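Local coordinates for protein thiamine pyrophosphokinase (Saccharomyces cerevisiae, PDB 1IG0) that transfers pyrophosphate from ATP to thiamine, making the cofactor thiamine diphosphate in yeast as a homodimeric kinase, at residues B[133-138]-B[170-175]; B[125-130]-B[203-208]; B[273-276]-B[282-285]. All blocks are in the same frame, centred on the assembly; numbering follows the deposited sequence.

Contact 1 of 3, residues B[133-138]-B[170-175]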
ATOM      1  N   LEU B 133     -17.723  16.776  -1.374  1.00 16.58           N
ATOM      2  CA  LEU B 133     -19.099  16.602  -1.821  1.00 16.97           C
ATOM      3  C   LEU B 133     -19.944  15.959  -0.729  1.00 17.28           C
ATOM      4  O   LEU B 133     -21.053  16.406  -0.442  1.00 16.23           O
ATOM      5  CB  LEU B 133     -19.135  15.718  -3.069  1.00 17.48           C
ATOM      6  CG  LEU B 133     -20.506  15.181  -3.491  1.00 18.11           C
ATOM      7  CD1 LEU B 133     -21.418  16.334  -3.881  1.00 18.32           C
ATOM      8  CD2 LEU B 133     -20.335  14.213  -4.656  1.00 18.95           C
ATOM      9  N   ILE B 134     -19.413  14.900  -0.127  1.00 17.17           N
ATOM     10  CA  ILE B 134     -20.116  14.185   0.929  1.00 17.34           C
ATOM     11  C   ILE B 134     -20.456  15.101   2.101  1.00 17.78           C
ATOM     12  O   ILE B 134     -21.578  15.076   2.609  1.00 17.02           O
ATOM     13  CB  ILE B 134     -19.278  12.989   1.430  1.00 17.70           C
ATOM     14  CG1 ILE B 134     -19.175  11.943   0.316  1.00 18.68           C
ATOM     15  CG2 ILE B 134     -19.909  12.387   2.680  1.00 17.55           C
ATOM     16  CD1 ILE B 134     -18.186  10.833   0.591  1.00 18.54           C
ATOM     17  N   SER B 135     -19.494  15.916   2.526  1.00 17.89           N
ATOM     18  CA  SER B 135     -19.731  16.829   3.637  1.00 17.93           C
ATOM     19  C   SER B 135     -20.803  17.852   3.263  1.00 18.24           C
ATOM     20  O   SER B 135     -21.690  18.155   4.063  1.00 18.13           O
ATOM     21  CB  SER B 135     -18.441  17.551   4.028  1.00 17.83           C
ATOM     22  OG  SER B 135     -18.628  18.287   5.225  1.00 18.51           O
ATOM     23  N   LEU B 136     -20.718  18.389   2.050  1.00 17.31           N
ATOM     24  CA  LEU B 136     -21.703  19.361   1.586  1.00 18.16           C
ATOM     25  C   LEU B 136     -23.094  18.732   1.584  1.00 17.74           C
ATOM     26  O   LEU B 136     -24.068  19.344   2.024  1.00 16.87           O
ATOM     27  CB  LEU B 136     -21.350  19.840   0.174  1.00 18.90           C
ATOM     28  CG  LEU B 136     -20.216  20.863   0.051  1.00 19.58           C
ATOM     29  CD1 LEU B 136     -19.865  21.070  -1.418  1.00 19.28           C
ATOM     30  CD2 LEU B 136     -20.646  22.179   0.701  1.00 19.71           C
ATOM     31  N   HIS B 137     -23.179  17.504   1.088  1.00 17.81           N
ATOM     32  CA  HIS B 137     -24.451  16.791   1.028  1.00 18.64           C
ATOM     33  C   HIS B 137     -25.137  16.726   2.390  1.00 19.05           C
ATOM     34  O   HIS B 137     -26.331  17.003   2.510  1.00 19.58           O
ATOM     35  CB  HIS B 137     -24.239  15.363   0.521  1.00 18.29           C
ATOM     36  CG  HIS B 137     -25.470  14.514   0.587  1.00 19.58           C
ATOM     37  ND1 HIS B 137     -26.438  14.527  -0.393  1.00 20.44           N
ATOM     38  CD2 HIS B 137     -25.913  13.663   1.544  1.00 19.94           C
ATOM     39  CE1 HIS B 137     -27.427  13.722  -0.042  1.00 21.42           C
ATOM     40  NE2 HIS B 137     -27.132  13.188   1.128  1.00 21.98           N
ATOM     41  N   PHE B 138     -24.377  16.355   3.414  1.00 18.48           N
ATOM     42  CA  PHE B 138     -24.925  16.225   4.758  1.00 18.84           C
ATOM     43  C   PHE B 138     -24.941  17.491   5.608  1.00 18.74           C
ATOM     44  O   PHE B 138     -25.811  17.647   6.463  1.00 18.71           O
ATOM     45  CB  PHE B 138     -24.164  15.144   5.535  1.00 18.52           C
ATOM     46  CG  PHE B 138     -24.477  13.743   5.098  1.00 19.54           C
ATOM     47  CD1 PHE B 138     -23.486  12.931   4.559  1.00 19.72           C
ATOM     48  CD2 PHE B 138     -25.764  13.232   5.232  1.00 18.94           C
ATOM     49  CE1 PHE B 138     -23.770  11.627   4.159  1.00 21.60           C
ATOM     50  CE2 PHE B 138     -26.061  11.931   4.836  1.00 21.04           C
ATOM     51  CZ  PHE B 138     -25.063  11.126   4.299  1.00 20.96           C
ATOM     52  N   ASN B 170     -15.229  24.896   1.192  1.00 21.47           N
ATOM     53  CA  ASN B 170     -14.453  25.834   1.995  1.00 23.11           C
ATOM     54  C   ASN B 170     -15.346  26.883   2.649  1.00 23.27           C
ATOM     55  O   ASN B 170     -15.189  27.199   3.830  1.00 24.08           O
ATOM     56  CB  ASN B 170     -13.395  26.524   1.124  1.00 24.15           C
ATOM     57  CG  ASN B 170     -12.202  25.629   0.833  1.00 26.31           C
ATOM     58  OD1 ASN B 170     -11.393  25.918  -0.051  1.00 27.56           O
ATOM     59  ND2 ASN B 170     -12.082  24.541   1.583  1.00 24.39           N
ATOM     60  N   THR B 171     -16.286  27.418   1.876  1.00 23.43           N
ATOM     61  CA  THR B 171     -17.199  28.434   2.383  1.00 22.92           C
ATOM     62  C   THR B 171     -18.042  27.871   3.521  1.00 22.61           C
ATOM     63  O   THR B 171     -18.187  28.506   4.564  1.00 21.67           O
ATOM     64  CB  THR B 171     -18.133  28.954   1.272  1.00 23.27           C
ATOM     65  OG1 THR B 171     -17.348  29.584   0.252  1.00 23.53           O
ATOM     66  CG2 THR B 171     -19.133  29.961   1.838  1.00 24.38           C
ATOM     67  N   MET B 172     -18.591  26.679   3.317  1.00 22.05           N
ATOM     68  CA  MET B 172     -19.409  26.033   4.337  1.00 23.15           C
ATOM     69  C   MET B 172     -18.614  25.808   5.618  1.00 24.42           C
ATOM     70  O   MET B 172     -19.070  26.140   6.715  1.00 24.50           O
ATOM     71  CB  MET B 172     -19.926  24.683   3.833  1.00 21.43           C
ATOM     72  CG  MET B 172     -20.544  23.811   4.925  1.00 21.22           C
ATOM     73  SD  MET B 172     -20.862  22.117   4.391  1.00 20.89           S
ATOM     74  CE  MET B 172     -19.183  21.467   4.372  1.00 22.17           C
ATOM     75  N   THR B 173     -17.425  25.233   5.468  1.00 25.86           N
ATOM     76  CA  THR B 173     -16.555  24.937   6.598  1.00 27.95           C
ATOM     77  C   THR B 173     -16.293  26.153   7.482  1.00 29.22           C
ATOM     78  O   THR B 173     -16.060  26.011   8.680  1.00 29.70           O
ATOM     79  CB  THR B 173     -15.206  24.364   6.113  1.00 28.17           C
ATOM     80  OG1 THR B 173     -15.438  23.146   5.395  1.00 29.21           O
ATOM     81  CG2 THR B 173     -14.283  24.082   7.293  1.00 28.52           C
ATOM     82  N   GLU B 174     -16.337  27.343   6.894  1.00 31.13           N
ATOM     83  CA  GLU B 174     -16.100  28.573   7.646  1.00 32.70           C
ATOM     84  C   GLU B 174     -17.181  28.880   8.684  1.00 32.60           C
ATOM     85  O   GLU B 174     -16.902  29.497   9.713  1.00 32.54           O
ATOM     86  CB  GLU B 174     -15.965  29.758   6.686  1.00 34.62           C
ATOM     87  CG  GLU B 174     -14.622  29.831   5.975  1.00 37.84           C
ATOM     88  CD  GLU B 174     -14.563  30.943   4.946  1.00 39.58           C
ATOM     89  OE1 GLU B 174     -13.453  31.246   4.459  1.00 41.42           O
ATOM     90  OE2 GLU B 174     -15.628  31.509   4.619  1.00 40.39           O
ATOM     91  N   SER B 175     -18.411  28.451   8.415  1.00 31.80           N
ATOM     92  CA  SER B 175     -19.518  28.697   9.334  1.00 31.93           C
ATOM     93  C   SER B 175     -19.974  27.420  10.021  1.00 31.46           C
ATOM     94  O   SER B 175     -20.992  27.404  10.711  1.00 31.98           O
ATOM     95  CB  SER B 175     -20.701  29.318   8.584  1.00 32.32           C
ATOM     96  OG  SER B 175     -20.369  30.596   8.067  1.00 33.45           O
TER

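Contact 2 of 3, residues B[125-130]-B[203-208]. With VIB (3-(4-amino-2-methyl-pyrimidin-5-ylmethyl)-5-(2-hydroxy-ethyl)-4-methyl-thiazol-3-ium), chain D.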
ATOM      1  N   THR B 125      -7.507  15.392  -5.835  1.00 19.40           N
ATOM      2  CA  THR B 125      -7.814  14.030  -6.247  1.00 19.04           C
ATOM      3  C   THR B 125      -9.322  13.833  -6.294  1.00 19.53           C
ATOM      4  O   THR B 125     -10.081  14.652  -5.775  1.00 18.20           O
ATOM      5  CB  THR B 125      -7.229  13.017  -5.256  1.00 18.41           C
ATOM      6  OG1 THR B 125      -7.811  13.232  -3.963  1.00 17.64           O
ATOM      7  CG2 THR B 125      -5.708  13.176  -5.168  1.00 17.73           C
ATOM      8  N   ASP B 126      -9.761  12.752  -6.930  1.00 20.02           N
ATOM      9  CA  ASP B 126     -11.184  12.468  -6.994  1.00 20.36           C
ATOM     10  C   ASP B 126     -11.658  12.185  -5.574  1.00 19.62           C
ATOM     11  O   ASP B 126     -12.804  12.461  -5.225  1.00 18.61           O
ATOM     12  CB  ASP B 126     -11.462  11.256  -7.883  1.00 21.86           C
ATOM     13  CG  ASP B 126     -11.237  11.546  -9.354  1.00 22.27           C
ATOM     14  OD1 ASP B 126     -11.634  12.636  -9.816  1.00 23.30           O
ATOM     15  OD2 ASP B 126     -10.679  10.675 -10.050  1.00 27.16           O
ATOM     16  N   PHE B 127     -10.763  11.640  -4.754  1.00 19.56           N
ATOM     17  CA  PHE B 127     -11.088  11.326  -3.368  1.00 19.34           C
ATOM     18  C   PHE B 127     -11.466  12.612  -2.633  1.00 18.78           C
ATOM     19  O   PHE B 127     -12.501  12.675  -1.970  1.00 16.68           O
ATOM     20  CB  PHE B 127      -9.890  10.661  -2.681  1.00 21.66           C
ATOM     21  CG  PHE B 127     -10.257   9.828  -1.483  1.00 22.93           C
ATOM     22  CD1 PHE B 127      -9.824   8.510  -1.382  1.00 24.11           C
ATOM     23  CD2 PHE B 127     -11.039  10.354  -0.459  1.00 23.44           C
ATOM     24  CE1 PHE B 127     -10.164   7.727  -0.281  1.00 24.18           C
ATOM     25  CE2 PHE B 127     -11.384   9.579   0.646  1.00 23.95           C
ATOM     26  CZ  PHE B 127     -10.946   8.264   0.736  1.00 24.13           C
ATOM     27  N   THR B 128     -10.628  13.637  -2.756  1.00 17.90           N
ATOM     28  CA  THR B 128     -10.899  14.913  -2.102  1.00 18.26           C
ATOM     29  C   THR B 128     -12.184  15.523  -2.646  1.00 18.00           C
ATOM     30  O   THR B 128     -12.954  16.126  -1.900  1.00 18.72           O
ATOM     31  CB  THR B 128      -9.740  15.908  -2.303  1.00 18.41           C
ATOM     32  OG1 THR B 128      -8.564  15.399  -1.662  1.00 18.55           O
ATOM     33  CG2 THR B 128     -10.087  17.264  -1.703  1.00 19.65           C
ATOM     34  N   LYS B 129     -12.415  15.370  -3.945  1.00 18.32           N
ATOM     35  CA  LYS B 129     -13.629  15.894  -4.561  1.00 17.97           C
ATOM     36  C   LYS B 129     -14.843  15.204  -3.933  1.00 18.18           C
ATOM     37  O   LYS B 129     -15.878  15.830  -3.683  1.00 17.12           O
ATOM     38  CB  LYS B 129     -13.615  15.638  -6.072  1.00 18.78           C
ATOM     39  CG  LYS B 129     -12.570  16.430  -6.850  1.00 18.78           C
ATOM     40  CD  LYS B 129     -12.645  16.115  -8.337  1.00 20.42           C
ATOM     41  CE  LYS B 129     -11.715  17.003  -9.152  1.00 21.88           C
ATOM     42  NZ  LYS B 129     -10.275  16.796  -8.830  1.00 21.68           N
ATOM     43  N   CYS B 130     -14.702  13.908  -3.670  1.00 17.20           N
ATOM     44  CA  CYS B 130     -15.776  13.124  -3.079  1.00 17.92           C
ATOM     45  C   CYS B 130     -16.087  13.494  -1.635  1.00 17.76           C
ATOM     46  O   CYS B 130     -17.244  13.727  -1.294  1.00 17.92           O
ATOM     47  CB  CYS B 130     -15.452  11.630  -3.164  1.00 18.47           C
ATOM     48  SG  CYS B 130     -15.546  10.944  -4.833  1.00 20.71           S
ATOM     49  N   ILE B 203      -4.149   6.740   2.093  1.00 16.79           N
ATOM     50  CA  ILE B 203      -3.670   6.769   3.467  1.00 16.49           C
ATOM     51  C   ILE B 203      -3.620   8.194   4.012  1.00 16.06           C
ATOM     52  O   ILE B 203      -3.931   8.422   5.179  1.00 15.49           O
ATOM     53  CB  ILE B 203      -2.270   6.124   3.594  1.00 16.27           C
ATOM     54  CG1 ILE B 203      -2.350   4.637   3.234  1.00 17.15           C
ATOM     55  CG2 ILE B 203      -1.741   6.298   5.012  1.00 17.63           C
ATOM     56  CD1 ILE B 203      -3.359   3.857   4.051  1.00 17.64           C
ATOM     57  N   THR B 204      -3.234   9.154   3.176  1.00 17.00           N
ATOM     58  CA  THR B 204      -3.176  10.544   3.626  1.00 17.10           C
ATOM     59  C   THR B 204      -4.553  11.013   4.097  1.00 17.60           C
ATOM     60  O   THR B 204      -4.659  11.793   5.045  1.00 16.88           O
ATOM     61  CB  THR B 204      -2.692  11.504   2.511  1.00 18.53           C
ATOM     62  OG1 THR B 204      -3.676  11.584   1.470  1.00 18.32           O
ATOM     63  CG2 THR B 204      -1.378  11.019   1.931  1.00 17.29           C
ATOM     64  N   GLN B 205      -5.602  10.538   3.431  1.00 17.74           N
ATOM     65  CA  GLN B 205      -6.970  10.913   3.783  1.00 18.37           C
ATOM     66  C   GLN B 205      -7.291  10.585   5.239  1.00 18.78           C
ATOM     67  O   GLN B 205      -7.986  11.345   5.914  1.00 19.01           O
ATOM     68  CB  GLN B 205      -7.969  10.198   2.868  1.00 19.93           C
ATOM     69  CG  GLN B 205      -8.018  10.711   1.431  1.00 19.54           C
ATOM     70  CD  GLN B 205      -8.625  12.102   1.313  1.00 21.98           C
ATOM     71  OE1 GLN B 205      -9.419  12.521   2.157  1.00 20.73           O
ATOM     72  NE2 GLN B 205      -8.271  12.817   0.248  1.00 20.69           N
ATOM     73  N   LEU B 206      -6.796   9.450   5.722  1.00 18.85           N
ATOM     74  CA  LEU B 206      -7.038   9.058   7.106  1.00 19.51           C
ATOM     75  C   LEU B 206      -6.486  10.122   8.052  1.00 20.43           C
ATOM     76  O   LEU B 206      -7.124  10.482   9.043  1.00 20.01           O
ATOM     77  CB  LEU B 206      -6.381   7.705   7.403  1.00 19.78           C
ATOM     78  CG  LEU B 206      -7.039   6.486   6.750  1.00 19.26           C
ATOM     79  CD1 LEU B 206      -6.156   5.262   6.915  1.00 19.85           C
ATOM     80  CD2 LEU B 206      -8.408   6.252   7.372  1.00 18.79           C
ATOM     81  N   TYR B 207      -5.298  10.628   7.732  1.00 20.01           N
ATOM     82  CA  TYR B 207      -4.658  11.655   8.548  1.00 20.19           C
ATOM     83  C   TYR B 207      -5.290  13.035   8.371  1.00 20.15           C
ATOM     84  O   TYR B 207      -5.612  13.705   9.353  1.00 19.84           O
ATOM     85  CB  TYR B 207      -3.164  11.755   8.223  1.00 20.68           C
ATOM     86  CG  TYR B 207      -2.321  10.590   8.702  1.00 21.40           C
ATOM     87  CD1 TYR B 207      -1.890   9.606   7.815  1.00 22.30           C
ATOM     88  CD2 TYR B 207      -1.932  10.488  10.041  1.00 22.79           C
ATOM     89  CE1 TYR B 207      -1.086   8.547   8.245  1.00 23.23           C
ATOM     90  CE2 TYR B 207      -1.129   9.432  10.481  1.00 22.66           C
ATOM     91  CZ  TYR B 207      -0.708   8.467   9.578  1.00 23.50           C
ATOM     92  OH  TYR B 207       0.098   7.434  10.006  1.00 23.25           O
ATOM     93  N   THR B 208      -5.469  13.461   7.122  1.00 20.04           N
ATOM     94  CA  THR B 208      -6.037  14.781   6.847  1.00 21.43           C
ATOM     95  C   THR B 208      -7.481  14.968   7.310  1.00 21.71           C
ATOM     96  O   THR B 208      -7.825  16.018   7.853  1.00 22.74           O
ATOM     97  CB  THR B 208      -5.946  15.135   5.344  1.00 21.27           C
ATOM     98  OG1 THR B 208      -6.648  14.156   4.570  1.00 22.25           O
ATOM     99  CG2 THR B 208      -4.494  15.184   4.902  1.00 21.89           C
TER
HETATM  100  CM2 VIB D 701       2.832  18.692  -6.914  1.00 23.81           C
HETATM  101  N4A VIB D 701      -1.361  19.092  -9.528  1.00 22.02           N
HETATM  102  CM4 VIB D 701      -3.335  14.984 -11.987  1.00 22.56           C
HETATM  103  O1  VIB D 701      -5.893  12.619  -8.585  1.00 27.47           O
HETATM  104  C7  VIB D 701      -5.819  12.750 -10.006  1.00 25.84           C
HETATM  105  C6  VIB D 701      -5.852  14.249 -10.388  1.00 24.82           C
HETATM  106  C2  VIB D 701      -2.895  16.007  -8.561  1.00 22.64           C
HETATM  107  S1  VIB D 701      -4.509  15.411  -8.072  1.00 22.51           S
HETATM  108  C5  VIB D 701      -4.623  14.940  -9.809  1.00 24.00           C
HETATM  109  C4  VIB D 701      -3.502  15.269 -10.500  1.00 22.69           C
HETATM  110  N3  VIB D 701      -2.608  15.842  -9.777  1.00 22.37           N
HETATM  111  C7A VIB D 701      -1.289  16.295 -10.308  1.00 22.21           C
HETATM  112  C4A VIB D 701      -0.293  18.292  -9.075  1.00 21.90           C
HETATM  113  N3A VIB D 701       0.701  18.865  -8.256  1.00 22.35           N
HETATM  114  C2A VIB D 701       1.772  18.084  -7.791  1.00 22.66           C
HETATM  115  N1A VIB D 701       1.845  16.726  -8.149  1.00 21.87           N
HETATM  116  C6A VIB D 701       0.853  16.147  -8.968  1.00 22.03           C
HETATM  117  C5A VIB D 701      -0.221  16.925  -9.435  1.00 21.94           C

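Contact 3 of 3, residues B[273-276]-B[282-285]. With VIB (3-(4-amino-2-methyl-pyrimidin-5-ylmethyl)-5-(2-hydroxy-ethyl)-4-methyl-thiazol-3-ium), chain C.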
ATOM      1  N   LYS B 273       5.950  -1.697  25.054  1.00 22.73           N
ATOM      2  CA  LYS B 273       5.926  -0.548  25.961  1.00 24.23           C
ATOM      3  C   LYS B 273       7.134   0.328  25.640  1.00 23.25           C
ATOM      4  O   LYS B 273       8.220  -0.192  25.394  1.00 22.12           O
ATOM      5  CB  LYS B 273       6.005  -1.010  27.421  1.00 26.23           C
ATOM      6  CG  LYS B 273       4.867  -1.920  27.847  1.00 29.58           C
ATOM      7  CD  LYS B 273       4.964  -2.336  29.312  1.00 32.29           C
ATOM      8  CE  LYS B 273       4.721  -1.167  30.254  1.00 33.22           C
ATOM      9  NZ  LYS B 273       4.157  -1.628  31.557  1.00 36.20           N
ATOM     10  N   ASN B 274       6.945   1.647  25.647  1.00 23.77           N
ATOM     11  CA  ASN B 274       8.031   2.582  25.343  1.00 24.38           C
ATOM     12  C   ASN B 274       8.769   2.029  24.128  1.00 23.36           C
ATOM     13  O   ASN B 274       9.997   1.944  24.108  1.00 23.93           O
ATOM     14  CB  ASN B 274       8.986   2.685  26.536  1.00 26.71           C
ATOM     15  CG  ASN B 274       8.263   2.983  27.837  1.00 29.13           C
ATOM     16  OD1 ASN B 274       7.494   3.940  27.926  1.00 32.23           O
ATOM     17  ND2 ASN B 274       8.507   2.163  28.854  1.00 30.35           N
ATOM     18  N   TRP B 275       7.989   1.662  23.115  1.00 21.99           N
ATOM     19  CA  TRP B 275       8.491   1.051  21.891  1.00 20.19           C
ATOM     20  C   TRP B 275       8.451   1.999  20.690  1.00 20.73           C
ATOM     21  O   TRP B 275       7.387   2.244  20.120  1.00 20.35           O
ATOM     22  CB  TRP B 275       7.631  -0.181  21.599  1.00 19.57           C
ATOM     23  CG  TRP B 275       8.248  -1.227  20.739  1.00 19.56           C
ATOM     24  CD1 TRP B 275       9.139  -2.184  21.126  1.00 18.39           C
ATOM     25  CD2 TRP B 275       7.970  -1.471  19.356  1.00 19.03           C
ATOM     26  NE1 TRP B 275       9.428  -3.017  20.073  1.00 18.92           N
ATOM     27  CE2 TRP B 275       8.723  -2.602  18.973  1.00 19.90           C
ATOM     28  CE3 TRP B 275       7.154  -0.846  18.403  1.00 19.18           C
ATOM     29  CZ2 TRP B 275       8.687  -3.122  17.675  1.00 19.28           C
ATOM     30  CZ3 TRP B 275       7.117  -1.366  17.110  1.00 18.94           C
ATOM     31  CH2 TRP B 275       7.879  -2.494  16.761  1.00 19.64           C
ATOM     32  N   PRO B 276       9.610   2.551  20.294  1.00 20.01           N
ATOM     33  CA  PRO B 276       9.638   3.465  19.146  1.00 19.95           C
ATOM     34  C   PRO B 276       9.259   2.721  17.866  1.00 18.50           C
ATOM     35  O   PRO B 276       9.673   1.581  17.667  1.00 19.03           O
ATOM     36  CB  PRO B 276      11.090   3.939  19.117  1.00 19.78           C
ATOM     37  CG  PRO B 276      11.515   3.840  20.547  1.00 21.29           C
ATOM     38  CD  PRO B 276      10.920   2.519  20.966  1.00 19.45           C
ATOM     39  N   GLY B 282      12.437   0.564  10.208  1.00 19.06           N
ATOM     40  CA  GLY B 282      12.007  -0.808  10.019  1.00 19.61           C
ATOM     41  C   GLY B 282      11.317  -1.372  11.244  1.00 19.01           C
ATOM     42  O   GLY B 282      10.875  -2.523  11.244  1.00 19.13           O
ATOM     43  N   ARG B 283      11.229  -0.565  12.298  1.00 18.01           N
ATOM     44  CA  ARG B 283      10.577  -0.998  13.527  1.00 17.72           C
ATOM     45  C   ARG B 283       9.073  -0.814  13.408  1.00 17.36           C
ATOM     46  O   ARG B 283       8.518   0.198  13.837  1.00 18.09           O
ATOM     47  CB  ARG B 283      11.111  -0.209  14.725  1.00 18.94           C
ATOM     48  CG  ARG B 283      12.509  -0.628  15.167  1.00 18.56           C
ATOM     49  CD  ARG B 283      13.040   0.288  16.261  1.00 19.53           C
ATOM     50  NE  ARG B 283      12.117   0.389  17.390  1.00 19.52           N
ATOM     51  CZ  ARG B 283      12.044  -0.488  18.386  1.00 19.72           C
ATOM     52  NH1 ARG B 283      12.850  -1.541  18.409  1.00 21.26           N
ATOM     53  NH2 ARG B 283      11.152  -0.319  19.352  1.00 19.30           N
ATOM     54  N   VAL B 284       8.420  -1.810  12.818  1.00 16.92           N
ATOM     55  CA  VAL B 284       6.977  -1.793  12.617  1.00 17.37           C
ATOM     56  C   VAL B 284       6.383  -3.133  13.028  1.00 17.40           C
ATOM     57  O   VAL B 284       6.854  -4.187  12.598  1.00 17.96           O
ATOM     58  CB  VAL B 284       6.626  -1.538  11.134  1.00 17.60           C
ATOM     59  CG1 VAL B 284       5.124  -1.633  10.925  1.00 17.77           C
ATOM     60  CG2 VAL B 284       7.130  -0.170  10.709  1.00 16.72           C
ATOM     61  N   SER B 285       5.350  -3.088  13.862  1.00 17.43           N
ATOM     62  CA  SER B 285       4.697  -4.304  14.320  1.00 18.55           C
ATOM     63  C   SER B 285       3.791  -4.863  13.228  1.00 19.29           C
ATOM     64  O   SER B 285       2.656  -4.418  13.058  1.00 20.65           O
ATOM     65  CB  SER B 285       3.877  -4.026  15.580  1.00 18.79           C
ATOM     66  OG  SER B 285       3.281  -5.218  16.067  1.00 18.84           O
TER
HETATM   67  CM2 VIB C 702       6.365  -5.981  18.244  1.00 19.59           C
HETATM   68  N4A VIB C 702       7.508 -10.585  16.814  1.00 17.96           N
HETATM   69  CM4 VIB C 702       4.691 -13.168  13.438  1.00 20.38           C
HETATM   70  O1  VIB C 702       6.341 -11.736   9.247  1.00 27.41           O
HETATM   71  C7  VIB C 702       5.799 -12.986   9.686  1.00 24.95           C
HETATM   72  C6  VIB C 702       6.525 -13.441  10.978  1.00 22.69           C
HETATM   73  C2  VIB C 702       6.922 -10.340  13.313  1.00 19.66           C
HETATM   74  S1  VIB C 702       7.727 -10.920  11.822  1.00 20.79           S
HETATM   75  C5  VIB C 702       6.565 -12.291  11.981  1.00 21.35           C
HETATM   76  C4  VIB C 702       5.760 -12.151  13.068  1.00 20.13           C
HETATM   77  N3  VIB C 702       6.003 -11.084  13.748  1.00 20.03           N
HETATM   78  C7A VIB C 702       5.258 -10.706  14.983  1.00 17.97           C
HETATM   79  C4A VIB C 702       6.656  -9.467  16.712  1.00 17.20           C
HETATM   80  N3A VIB C 702       6.918  -8.323  17.498  1.00 19.14           N
HETATM   81  C2A VIB C 702       6.083  -7.198  17.409  1.00 18.92           C
HETATM   82  N1A VIB C 702       4.980  -7.220  16.537  1.00 19.07           N
HETATM   83  C6A VIB C 702       4.715  -8.359  15.751  1.00 17.72           C
HETATM   84  C5A VIB C 702       5.548  -9.489  15.835  1.00 18.36           C

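Contact 1 of 3, residues B[133-138]-B[170-175]
M172 reaches from helix 164-175 across to S135 and L136 of helix 126-139 and carries the whole contact. With CG anti to the backbone N (chi1 168°) and the next torsion extended as well, its chain runs straight out until chi3 (74°) bends it at the sulfur and turns the methyl toward S135. Sulfur and methyl therefore have different nearest neighbours. SD is 3.7 Å from L136 CD2 and 4.0 Å from L136 CA, so it touches both the end of a leucine branch and the backbone. CE passes on to S135 and approaches OG at 3.3 Å. L136 meets the methionine at a slant; it also touches I165 and L168 of the same partner helix.

The backbones stay well separated, with 7.6 Å between L136 CA and M172 CA, and the long side chain bridges that distance. I134 and F138 of helix 126-139 touch strands 38-43 and 64-68, in the parallel part of the mixed central sheet. The contact thus joins helix 164-175 to a helix that packs on the sheet, within the layered alpha-beta-alpha architecture of the catalytic domain.

No hydrogen bond crosses between the two segments. The S135 hydroxyl is bonded to Y215 OH and N139 ND2, so the buried oxygen already has polar partners where the methionine methyl lies against it. What M172 contributes is apolar and dispersive: a polarisable thioether whose sulfur meets a leucine and whose methyl meets a hydroxyl bonded to other residues.

Contact 2 of 3, residues B[125-130]-B[203-208]
Q205 lays its side chain flat over the ring of F127, an amide-aromatic stack between helices 126-139 and 196-212 of the catalytic domain. The ring and amide planes differ by only 6°. A CH-pi contact accompanies the stack, with Q205 CG 3.6 Å from the centroid of the F127 ring, while the amide carbon CD comes 3.5 Å from CD2 of that ring. The bend of the glutamine at chi2 (-70°) folds its amide across the aromatic face and carries NE2 to T128, whose OG1 accepts a bent hydrogen bond of 3.2 Å from Q205 NE2, close to the amide plane. Were Q205 shortened to an alanine, the F127 face would probably lose its cover of amide and CG, and the T128 hydroxyl its amide donor.

Further out, Y220 of strand 216-221 touches both F127 and Q205. On the second subunit, V279 packs against T204 and Y207. T128 is itself positioned by the helix start: T125 is the N-cap, and its OG1 accepts from T128 N at 3.1 Å in a nearly straight bond. T125 also lines the thiamine pocket, with its CA 3.3 Å from O1, the ligand hydroxyl that receives the pyrophosphate.

Contact 3 of 3, residues B[273-276]-B[282-285]
R283 grips the backbone carbonyl of P276 side-on, using two nitrogens on one oxygen. NE donates to P276 O at 2.7 Å from above the carbonyl plane, whereas NH2 donates to the same P276 O at 2.9 Å within that plane, on a lone pair. Both bonds are bent, and the oxygen sits somewhat tilted from the guanidinium plane. The chain gets there by folding at chi3 (54°), which brings the guanidinium back alongside the proline. The other terminal nitrogen, NH1, forms a salt bridge with E3, so the guanidinium has both a carbonyl and a carboxylate as partners.

The same guanidinium makes a cation-pi contact with W275. Its CZ stands 4.1 Å from the centroid of the five-membered ring of W275, nearly above it, but the two planes are inclined by 46°. NH2 therefore leads, approaching W275 CD1 to 3.3 Å, instead of the group lying flat on the indole.

Both partners sit in distinctive backbone turns. N274 and W275 form a G1 beta bulge opposite V262, just where the chain turns a corner into edge strand 275-277, and R283 is the centre of an inverse gamma turn in the loop that follows. Both belong to the vitamin B1 binding domain.

Van der Waals and ligand contacts come next. The far end of the indole extends toward the backbone of the returning loop, with W275 CH2 3.9 Å from S285 N. On the opposite side of the indole plane from R283 NH2, the pyrimidine methyl of thiamine, CM2, lies obliquely toward the rim, 3.7 Å from W275 CZ2. S285 OG donates to the pyrimidine nitrogen N1A of thiamine at 2.7 Å, and N288 ND2 is bonded to that same hydroxyl.

How the contacts relate
Following the chain from the N terminus, contact 2 opens at the start of helix 126-139 and contact 1 opens farther along the same helix. Contact 1 closes first, at helix 164-175; contact 2 closes on helix 196-212, so the smaller loop nests inside the larger. Together they join one helix to two others within the catalytic domain. Contact 3 follows in series, closing a short loop in the vitamin B1 binding domain, its centre 27 Å from that of contact 2. The dimer sets the catalytic domain of one subunit beside the vitamin B1 binding domain of the other: the thiamine beside T125 of contact 2 is also hydrogen-bonded by S285 of the second subunit, giving a compound active site.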